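Local coordinates for protein alginase (Pseudoalteromonas, PDB 4Q8K) that probably depolymerises the polysaccharide alginate by beta-elimination, as a bacterial alginate lyase of polysaccharide lyase family 18, at residues Q203-F208 with R288-Y293; N321-Q326 with N345-L350. One frame throughout, in Å; residues are numbered along the deposited sequence.

How the contacts relate
Of the two contacts, contact 1 comes first along the chain, where 203-208 pairs with 288-293 as neighbouring strands of a seven-stranded antiparallel sheet. The loop it closes runs out into the second sheet, supplying strands 221-228, 234-241, 257-265 and 271-280, and carries the calcium-binding residues from Asp242 to Ile257. Contact 2 opens only after contact 1 has closed, so the two follow in series, neither nested nor crossed. It closes a short loop of 18 residues and lays helix 340-349 against the end of strand 321-324 in that second sheet. Their centres lie 30 Å apart, on opposite sides of the centre of this concanavalin-like beta sandwich.

Contact 1 (Q203-F208 with R288-Y293); sequences QTYEVF and RVVNNY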
ATOM      1  N   GLN A 203      13.258   1.027  16.355  1.00 27.51           N
ATOM      2  CA  GLN A 203      13.767   2.314  16.803  1.00 25.86           C
ATOM      3  C   GLN A 203      12.838   3.477  16.537  1.00 29.90           C
ATOM      4  O   GLN A 203      13.220   4.625  16.721  1.00 33.24           O
ATOM      5  CB  GLN A 203      15.135   2.599  16.186  1.00 30.74           C
ATOM      6  CG  GLN A 203      16.210   1.642  16.636  1.00 33.25           C
ATOM      7  CD  GLN A 203      17.545   1.969  16.022  1.00 40.05           C
ATOM      8  OE1 GLN A 203      17.640   2.216  14.817  1.00 39.84           O
ATOM      9  NE2 GLN A 203      18.589   1.996  16.849  1.00 43.96           N
ATOM     10  N   THR A 204      11.616   3.225  16.075  1.00 30.68           N
ATOM     11  CA  THR A 204      10.640   4.290  15.940  1.00 28.23           C
ATOM     12  C   THR A 204       9.276   3.990  16.459  1.00 28.96           C
ATOM     13  O   THR A 204       8.848   2.883  16.446  1.00 25.86           O
ATOM     14  CB  THR A 204      10.361   4.716  14.476  1.00 30.69           C
ATOM     15  OG1 THR A 204       9.992   3.588  13.699  1.00 38.09           O
ATOM     16  CG2 THR A 204      11.537   5.295  13.876  1.00 27.66           C
ATOM     17  N   TYR A 205       8.571   5.046  16.801  1.00 31.76           N
ATOM     18  CA  TYR A 205       7.159   4.994  17.034  1.00 30.89           C
ATOM     19  C   TYR A 205       6.495   5.796  15.908  1.00 29.52           C
ATOM     20  O   TYR A 205       6.692   6.959  15.812  1.00 31.76           O
ATOM     21  CB  TYR A 205       6.796   5.542  18.425  1.00 31.43           C
ATOM     22  CG  TYR A 205       5.328   5.568  18.681  1.00 30.38           C
ATOM     23  CD1 TYR A 205       4.657   4.450  19.106  1.00 30.39           C
ATOM     24  CD2 TYR A 205       4.608   6.695  18.458  1.00 32.71           C
ATOM     25  CE1 TYR A 205       3.317   4.474  19.314  1.00 30.66           C
ATOM     26  CE2 TYR A 205       3.269   6.717  18.653  1.00 34.79           C
ATOM     27  CZ  TYR A 205       2.640   5.603  19.083  1.00 31.65           C
ATOM     28  OH  TYR A 205       1.318   5.658  19.256  1.00 43.29           O
ATOM     29  N   GLU A 206       5.748   5.127  15.043  1.00 27.14           N
ATOM     30  CA  GLU A 206       5.049   5.775  13.944  1.00 26.86           C
ATOM     31  C   GLU A 206       3.582   5.497  13.964  1.00 23.63           C
ATOM     32  O   GLU A 206       3.170   4.411  14.233  1.00 25.21           O
ATOM     33  CB  GLU A 206       5.438   5.213  12.608  1.00 26.91           C
ATOM     34  CG  GLU A 206       6.844   5.199  12.235  1.00 33.57           C
ATOM     35  CD  GLU A 206       7.039   4.370  10.974  1.00 28.31           C
ATOM     36  OE1 GLU A 206       6.915   4.953   9.911  1.00 30.25           O
ATOM     37  OE2 GLU A 206       7.319   3.182  11.096  1.00 27.80           O
ATOM     38  N   VAL A 207       2.818   6.492  13.589  1.00 22.30           N
ATOM     39  CA  VAL A 207       1.389   6.329  13.432  1.00 23.17           C
ATOM     40  C   VAL A 207       0.987   6.949  12.103  1.00 25.39           C
ATOM     41  O   VAL A 207       1.290   8.119  11.847  1.00 25.71           O
ATOM     42  CB  VAL A 207       0.619   7.050  14.550  1.00 25.97           C
ATOM     43  CG1 VAL A 207      -0.881   6.940  14.321  1.00 25.32           C
ATOM     44  CG2 VAL A 207       1.007   6.489  15.925  1.00 25.95           C
ATOM     45  N   PHE A 208       0.327   6.167  11.251  1.00 22.84           N
ATOM     46  CA  PHE A 208      -0.258   6.698  10.031  1.00 21.77           C
ATOM     47  C   PHE A 208      -1.750   6.430  10.086  1.00 23.47           C
ATOM     48  O   PHE A 208      -2.176   5.315  10.394  1.00 23.39           O
ATOM     49  CB  PHE A 208       0.351   6.039   8.787  1.00 21.89           C
ATOM     50  CG  PHE A 208      -0.310   6.449   7.490  1.00 22.17           C
ATOM     51  CD1 PHE A 208       0.123   7.565   6.806  1.00 20.59           C
ATOM     52  CD2 PHE A 208      -1.361   5.708   6.954  1.00 20.76           C
ATOM     53  CE1 PHE A 208      -0.477   7.947   5.600  1.00 23.25           C
ATOM     54  CE2 PHE A 208      -1.969   6.081   5.771  1.00 20.71           C
ATOM     55  CZ  PHE A 208      -1.524   7.205   5.089  1.00 20.15           C
ATOM     56  N   ARG A 288      -5.665   2.804  10.008  1.00 21.72           N
ATOM     57  CA  ARG A 288      -4.675   3.223  11.000  1.00 20.26           C
ATOM     58  C   ARG A 288      -3.564   2.186  11.104  1.00 23.43           C
ATOM     59  O   ARG A 288      -3.814   1.018  11.393  1.00 21.93           O
ATOM     60  CB  ARG A 288      -5.314   3.459  12.378  1.00 23.49           C
ATOM     61  CG  ARG A 288      -4.354   4.065  13.405  1.00 28.47           C
ATOM     62  CD  ARG A 288      -5.111   4.633  14.618  1.00 35.88           C
ATOM     63  NE  ARG A 288      -4.243   5.426  15.492  1.00 36.93           N
ATOM     64  CZ  ARG A 288      -3.691   4.951  16.599  1.00 40.75           C
ATOM     65  NH1 ARG A 288      -2.903   5.711  17.355  1.00 41.41           N
ATOM     66  NH2 ARG A 288      -3.935   3.700  16.956  1.00 46.48           N
ATOM     67  N   VAL A 289      -2.334   2.623  10.864  1.00 19.02           N
ATOM     68  CA  VAL A 289      -1.178   1.751  10.954  1.00 19.06           C
ATOM     69  C   VAL A 289      -0.256   2.302  12.021  1.00 22.86           C
ATOM     70  O   VAL A 289       0.147   3.463  11.956  1.00 23.85           O
ATOM     71  CB  VAL A 289      -0.412   1.696   9.612  1.00 20.72           C
ATOM     72  CG1 VAL A 289       0.802   0.798   9.727  1.00 19.64           C
ATOM     73  CG2 VAL A 289      -1.333   1.211   8.506  1.00 18.61           C
ATOM     74  N   VAL A 290       0.069   1.470  13.003  1.00 19.33           N
ATOM     75  CA  VAL A 290       0.977   1.875  14.065  1.00 21.18           C
ATOM     76  C   VAL A 290       2.182   0.956  14.120  1.00 22.48           C
ATOM     77  O   VAL A 290       2.038  -0.264  14.118  1.00 22.90           O
ATOM     78  CB  VAL A 290       0.278   1.838  15.440  1.00 23.63           C
ATOM     79  CG1 VAL A 290       1.229   2.324  16.522  1.00 25.27           C
ATOM     80  CG2 VAL A 290      -1.002   2.668  15.410  1.00 24.94           C
ATOM     81  N   ASN A 291       3.372   1.545  14.146  1.00 19.85           N
ATOM     82  CA  ASN A 291       4.577   0.803  14.436  1.00 20.80           C
ATOM     83  C   ASN A 291       5.083   1.248  15.790  1.00 21.68           C
ATOM     84  O   ASN A 291       5.704   2.299  15.894  1.00 23.73           O
ATOM     85  CB  ASN A 291       5.669   1.066  13.408  1.00 22.15           C
ATOM     86  CG  ASN A 291       6.994   0.454  13.818  1.00 24.73           C
ATOM     87  OD1 ASN A 291       7.035  -0.520  14.579  1.00 21.92           O
ATOM     88  ND2 ASN A 291       8.084   1.028  13.334  1.00 27.54           N
ATOM     89  N   ASN A 292       4.800   0.462  16.818  1.00 18.48           N
ATOM     90  CA  ASN A 292       5.263   0.754  18.172  1.00 21.35           C
ATOM     91  C   ASN A 292       6.589   0.047  18.443  1.00 22.40           C
ATOM     92  O   ASN A 292       6.612  -1.012  19.058  1.00 24.60           O
ATOM     93  CB  ASN A 292       4.201   0.317  19.188  1.00 23.18           C
ATOM     94  CG  ASN A 292       4.573   0.685  20.610  1.00 25.50           C
ATOM     95  OD1 ASN A 292       5.463   1.503  20.835  1.00 28.20           O
ATOM     96  ND2 ASN A 292       3.894   0.079  21.579  1.00 32.18           N
ATOM     97  N   TYR A 293       7.684   0.628  17.959  1.00 21.58           N
ATOM     98  CA  TYR A 293       9.021   0.067  18.140  1.00 22.14           C
ATOM     99  C   TYR A 293       9.109  -1.425  17.798  1.00 24.42           C
ATOM    100  O   TYR A 293       9.703  -2.218  18.536  1.00 26.50           O
ATOM    101  CB  TYR A 293       9.528   0.336  19.572  1.00 27.70           C
ATOM    102  CG  TYR A 293       9.616   1.813  19.903  1.00 30.48           C
ATOM    103  CD1 TYR A 293      10.737   2.553  19.558  1.00 30.19           C
ATOM    104  CD2 TYR A 293       8.570   2.468  20.545  1.00 30.06           C
ATOM    105  CE1 TYR A 293      10.820   3.901  19.851  1.00 36.07           C
ATOM    106  CE2 TYR A 293       8.648   3.817  20.848  1.00 32.10           C
ATOM    107  CZ  TYR A 293       9.775   4.529  20.491  1.00 35.45           C
ATOM    108  OH  TYR A 293       9.860   5.875  20.774  1.00 36.95           O
TER
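Tyr293 closes one end of an antiparallel strand pair by laying its ring over the peptide that joins Thr204 to Tyr205. Strand 204-208 runs beside 288-292 at 177°, with Glu206-Asn291 and Phe208-Val289 as hydrogen-bonded pairs; the Phe208 bonds are short and nearly straight, Val289 N reaching Phe208 O at 2.7 Å. Beyond Asn292 the chain turns, and Tyr293 N still reaches Thr204 O at 3.0 Å, though by a bent bond.

From there the tyrosine side chain turns back over the neighbouring strand. CG sits beside its own backbone N (chi1 -60°), and CB and CG approach Thr204 O. Farther out, CE1 lies 3.7 Å from Thr204 C. On the other side of the ring CE2 touches Tyr205 CB at 3.5 Å, and the hydroxyl OH stays near that same CB. A broad flat ring suits the place where the pair ends and the chain turns away, since it can cover a peptide face. Were an alanine here, the Thr204-Tyr205 peptide would probably lose this cover and Tyr205 CB its apolar neighbour.

Tyr205, Val207 and Val290 share one side of the sheet, where Val207 CG2 meets Val290 CG1. The other side faces the sandwich interior. There Asn291 ND2 gives an almost straight bond to the anti lone pair of Glu206 OE2 (3.2 Å), which lies in the amide plane although the carboxylate is turned 80° from it. ND2 also bonds Met201 O, and OD1 takes the N-H of Gly294, so an amide suits this place by donating and accepting at once. Glu206 OE2 bonds His227 of the opposing sheet as well, and OE1 bonds Tyr364. The buried carboxylate thus has several polar mates, which would help offset the cost of burying its probable charge and tie the two sheets together.

Contact 2 (N321-Q326 with N345-L350); sequences NYLQSQ and NCFEDL
Leu323 and Phe347 are aimed at each other by their first torsions: Leu323 CG stands anti to the backbone N (chi1 -168°), while Phe347 CG lies beside its own N (chi1 -67°), swinging the ring off the helix toward the strand. The two side chains come from opposite directions, and the leucine branch CD2 settles over one face of the ring in a CH-pi contact, 3.6 Å from the centroid and 15° off the ring normal.

The rim of the same ring meets the backbone. Gln324 O lies in the ring plane at the edge, 3.5 Å from Phe347 CE1. A phenylalanine suits this spot, its face taking a methyl while its weakly positive edge faces the Gln324 oxygen. Trp187 meets the ring too, and Leu323 also touches Leu175 and Ile352.

Past the strand, Ser325 centres an inverse gamma turn. Its OG comes within 3.1 Å of Cys346 CB and 3.4 Å of Cys346 SG, yet its hydrogen bond goes to Cys334 O, beside the disulfide that joins Cys334 to Cys346. A serine suits this place: it is small enough to sit against Cys346 CB and polar enough to satisfy the Cys334 carbonyl. Four residues on from Cys346, the Leu350 methyl CD2 rests 3.5 Å from Gln326 O.

The short helix 340-349 thus packs at the end of strand 321-324, in one sheet of the concanavalin-like sandwich, and across these segments they meet chiefly through apolar and weak C-H contacts, which depend on close fit; the Cys334-Cys346 disulfide, with Ser325 bonded to Cys334 O, probably limits how far the helix can move from the turn.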
ATOM      1  N   ASN A 321      -0.757   4.030  -3.766  1.00 20.35           N
ATOM      2  CA  ASN A 321      -1.450   3.027  -4.550  1.00 19.99           C
ATOM      3  C   ASN A 321      -0.418   2.351  -5.430  1.00 19.62           C
ATOM      4  O   ASN A 321       0.022   2.919  -6.438  1.00 20.37           O
ATOM      5  CB  ASN A 321      -2.570   3.694  -5.360  1.00 19.71           C
ATOM      6  CG  ASN A 321      -3.331   2.718  -6.246  1.00 19.95           C
ATOM      7  OD1 ASN A 321      -2.951   1.559  -6.384  1.00 20.48           O
ATOM      8  ND2 ASN A 321      -4.396   3.202  -6.869  1.00 21.04           N
ATOM      9  N   TYR A 322       0.009   1.165  -5.004  1.00 20.69           N
ATOM     10  CA  TYR A 322       0.954   0.350  -5.756  1.00 20.83           C
ATOM     11  C   TYR A 322       0.189  -0.799  -6.407  1.00 22.35           C
ATOM     12  O   TYR A 322      -0.037  -1.833  -5.787  1.00 20.09           O
ATOM     13  CB  TYR A 322       2.011  -0.182  -4.796  1.00 20.74           C
ATOM     14  CG  TYR A 322       3.110  -1.025  -5.393  1.00 22.39           C
ATOM     15  CD1 TYR A 322       3.227  -1.212  -6.767  1.00 22.88           C
ATOM     16  CD2 TYR A 322       4.036  -1.651  -4.569  1.00 26.19           C
ATOM     17  CE1 TYR A 322       4.239  -1.986  -7.294  1.00 23.32           C
ATOM     18  CE2 TYR A 322       5.054  -2.435  -5.089  1.00 27.69           C
ATOM     19  CZ  TYR A 322       5.145  -2.598  -6.458  1.00 29.31           C
ATOM     20  OH  TYR A 322       6.156  -3.371  -6.983  1.00 32.73           O
ATOM     21  N   LEU A 323      -0.206  -0.597  -7.664  1.00 19.72           N
ATOM     22  CA  LEU A 323      -1.037  -1.544  -8.409  1.00 22.24           C
ATOM     23  C   LEU A 323      -0.240  -2.767  -8.872  1.00 21.35           C
ATOM     24  O   LEU A 323       0.782  -2.638  -9.554  1.00 21.82           O
ATOM     25  CB  LEU A 323      -1.667  -0.831  -9.612  1.00 20.64           C
ATOM     26  CG  LEU A 323      -2.789  -1.530 -10.392  1.00 23.51           C
ATOM     27  CD1 LEU A 323      -4.035  -1.686  -9.528  1.00 22.66           C
ATOM     28  CD2 LEU A 323      -3.102  -0.740 -11.673  1.00 22.82           C
ATOM     29  N   GLN A 324      -0.718  -3.949  -8.480  1.00 18.58           N
ATOM     30  CA  GLN A 324      -0.007  -5.203  -8.674  1.00 21.38           C
ATOM     31  C   GLN A 324      -0.377  -5.827 -10.014  1.00 22.73           C
ATOM     32  O   GLN A 324      -1.556  -5.962 -10.327  1.00 23.37           O
ATOM     33  CB  GLN A 324      -0.367  -6.181  -7.550  1.00 20.91           C
ATOM     34  CG  GLN A 324      -0.074  -5.647  -6.142  1.00 20.76           C
ATOM     35  CD  GLN A 324       1.415  -5.410  -5.911  1.00 24.67           C
ATOM     36  OE1 GLN A 324       1.862  -4.265  -5.775  1.00 24.64           O
ATOM     37  NE2 GLN A 324       2.186  -6.491  -5.856  1.00 25.19           N
ATOM     38  N   SER A 325       0.630  -6.206 -10.800  1.00 22.67           N
ATOM     39  CA  SER A 325       0.367  -6.825 -12.099  1.00 24.56           C
ATOM     40  C   SER A 325       0.216  -8.329 -11.905  1.00 22.98           C
ATOM     41  O   SER A 325       1.192  -9.068 -11.954  1.00 26.68           O
ATOM     42  CB  SER A 325       1.493  -6.518 -13.089  1.00 24.09           C
ATOM     43  OG  SER A 325       1.174  -7.006 -14.384  1.00 24.95           O
ATOM     44  N   GLN A 326      -1.017  -8.764 -11.658  1.00 25.43           N
ATOM     45  CA  GLN A 326      -1.292 -10.150 -11.280  1.00 25.65           C
ATOM     46  C   GLN A 326      -2.690 -10.561 -11.739  1.00 26.72           C
ATOM     47  O   GLN A 326      -3.647  -9.783 -11.647  1.00 24.48           O
ATOM     48  CB  GLN A 326      -1.148 -10.317  -9.753  1.00 24.91           C
ATOM     49  CG  GLN A 326      -1.118 -11.757  -9.257  1.00 27.56           C
ATOM     50  CD  GLN A 326      -1.050 -11.834  -7.735  1.00 27.24           C
ATOM     51  OE1 GLN A 326      -0.420 -12.727  -7.174  1.00 34.65           O
ATOM     52  NE2 GLN A 326      -1.692 -10.891  -7.072  1.00 24.04           N
ATOM     53  N   ASN A 345       0.598  -3.304 -20.876  1.00 26.32           N
ATOM     54  CA  ASN A 345      -0.139  -4.356 -21.562  1.00 28.26           C
ATOM     55  C   ASN A 345      -0.845  -5.269 -20.579  1.00 27.02           C
ATOM     56  O   ASN A 345      -1.981  -5.672 -20.808  1.00 28.62           O
ATOM     57  CB  ASN A 345       0.781  -5.172 -22.463  1.00 28.20           C
ATOM     58  CG  ASN A 345       1.234  -4.393 -23.687  1.00 31.12           C
ATOM     59  OD1 ASN A 345       0.714  -3.319 -23.981  1.00 34.96           O
ATOM     60  ND2 ASN A 345       2.209  -4.930 -24.400  1.00 34.42           N
ATOM     61  N   CYS A 346      -0.175  -5.581 -19.472  1.00 23.97           N
ATOM     62  CA  CYS A 346      -0.807  -6.396 -18.439  1.00 25.88           C
ATOM     63  C   CYS A 346      -2.103  -5.768 -17.926  1.00 26.49           C
ATOM     64  O   CYS A 346      -3.137  -6.429 -17.869  1.00 25.59           O
ATOM     65  CB  CYS A 346       0.164  -6.614 -17.288  1.00 23.90           C
ATOM     66  SG  CYS A 346       1.483  -7.751 -17.669  1.00 26.21           S
ATOM     67  N   PHE A 347      -2.054  -4.493 -17.551  1.00 25.15           N
ATOM     68  CA  PHE A 347      -3.233  -3.846 -16.990  1.00 25.01           C
ATOM     69  C   PHE A 347      -4.352  -3.726 -18.017  1.00 24.53           C
ATOM     70  O   PHE A 347      -5.529  -3.803 -17.672  1.00 25.75           O
ATOM     71  CB  PHE A 347      -2.886  -2.506 -16.329  1.00 23.49           C
ATOM     72  CG  PHE A 347      -2.039  -2.656 -15.094  1.00 23.37           C
ATOM     73  CD1 PHE A 347      -2.431  -3.516 -14.078  1.00 20.47           C
ATOM     74  CD2 PHE A 347      -0.838  -1.965 -14.962  1.00 23.15           C
ATOM     75  CE1 PHE A 347      -1.649  -3.671 -12.941  1.00 23.71           C
ATOM     76  CE2 PHE A 347      -0.055  -2.112 -13.839  1.00 23.29           C
ATOM     77  CZ  PHE A 347      -0.460  -2.963 -12.820  1.00 22.64           C
ATOM     78  N   GLU A 348      -3.990  -3.559 -19.284  1.00 23.40           N
ATOM     79  CA  GLU A 348      -4.994  -3.558 -20.335  1.00 26.16           C
ATOM     80  C   GLU A 348      -5.703  -4.907 -20.396  1.00 24.61           C
ATOM     81  O   GLU A 348      -6.932  -4.968 -20.396  1.00 26.55           O
ATOM     82  CB  GLU A 348      -4.353  -3.211 -21.680  1.00 24.37           C
ATOM     83  CG  GLU A 348      -4.047  -1.735 -21.822  1.00 25.33           C
ATOM     84  CD  GLU A 348      -3.334  -1.416 -23.127  1.00 34.29           C
ATOM     85  OE1 GLU A 348      -3.185  -0.218 -23.440  1.00 33.07           O
ATOM     86  OE2 GLU A 348      -2.931  -2.368 -23.831  1.00 33.27           O
ATOM     87  N   ASP A 349      -4.919  -5.978 -20.431  1.00 25.94           N
ATOM     88  CA  ASP A 349      -5.448  -7.331 -20.571  1.00 26.34           C
ATOM     89  C   ASP A 349      -6.212  -7.755 -19.319  1.00 30.66           C
ATOM     90  O   ASP A 349      -7.186  -8.510 -19.402  1.00 27.33           O
ATOM     91  CB  ASP A 349      -4.315  -8.322 -20.860  1.00 27.85           C
ATOM     92  CG  ASP A 349      -3.685  -8.117 -22.243  1.00 28.04           C
ATOM     93  OD1 ASP A 349      -4.148  -7.243 -22.998  1.00 28.48           O
ATOM     94  OD2 ASP A 349      -2.735  -8.858 -22.567  1.00 31.52           O
ATOM     95  N   LEU A 350      -5.771  -7.252 -18.166  1.00 26.89           N
ATOM     96  CA  LEU A 350      -6.425  -7.555 -16.891  1.00 25.49           C
ATOM     97  C   LEU A 350      -7.710  -6.768 -16.718  1.00 24.51           C
ATOM     98  O   LEU A 350      -8.444  -6.973 -15.748  1.00 24.38           O
ATOM     99  CB  LEU A 350      -5.492  -7.246 -15.718  1.00 24.46           C
ATOM    100  CG  LEU A 350      -4.267  -8.139 -15.573  1.00 24.89           C
ATOM    101  CD1 LEU A 350      -3.219  -7.440 -14.716  1.00 27.73           C
ATOM    102  CD2 LEU A 350      -4.651  -9.494 -14.992  1.00 27.98           C
TER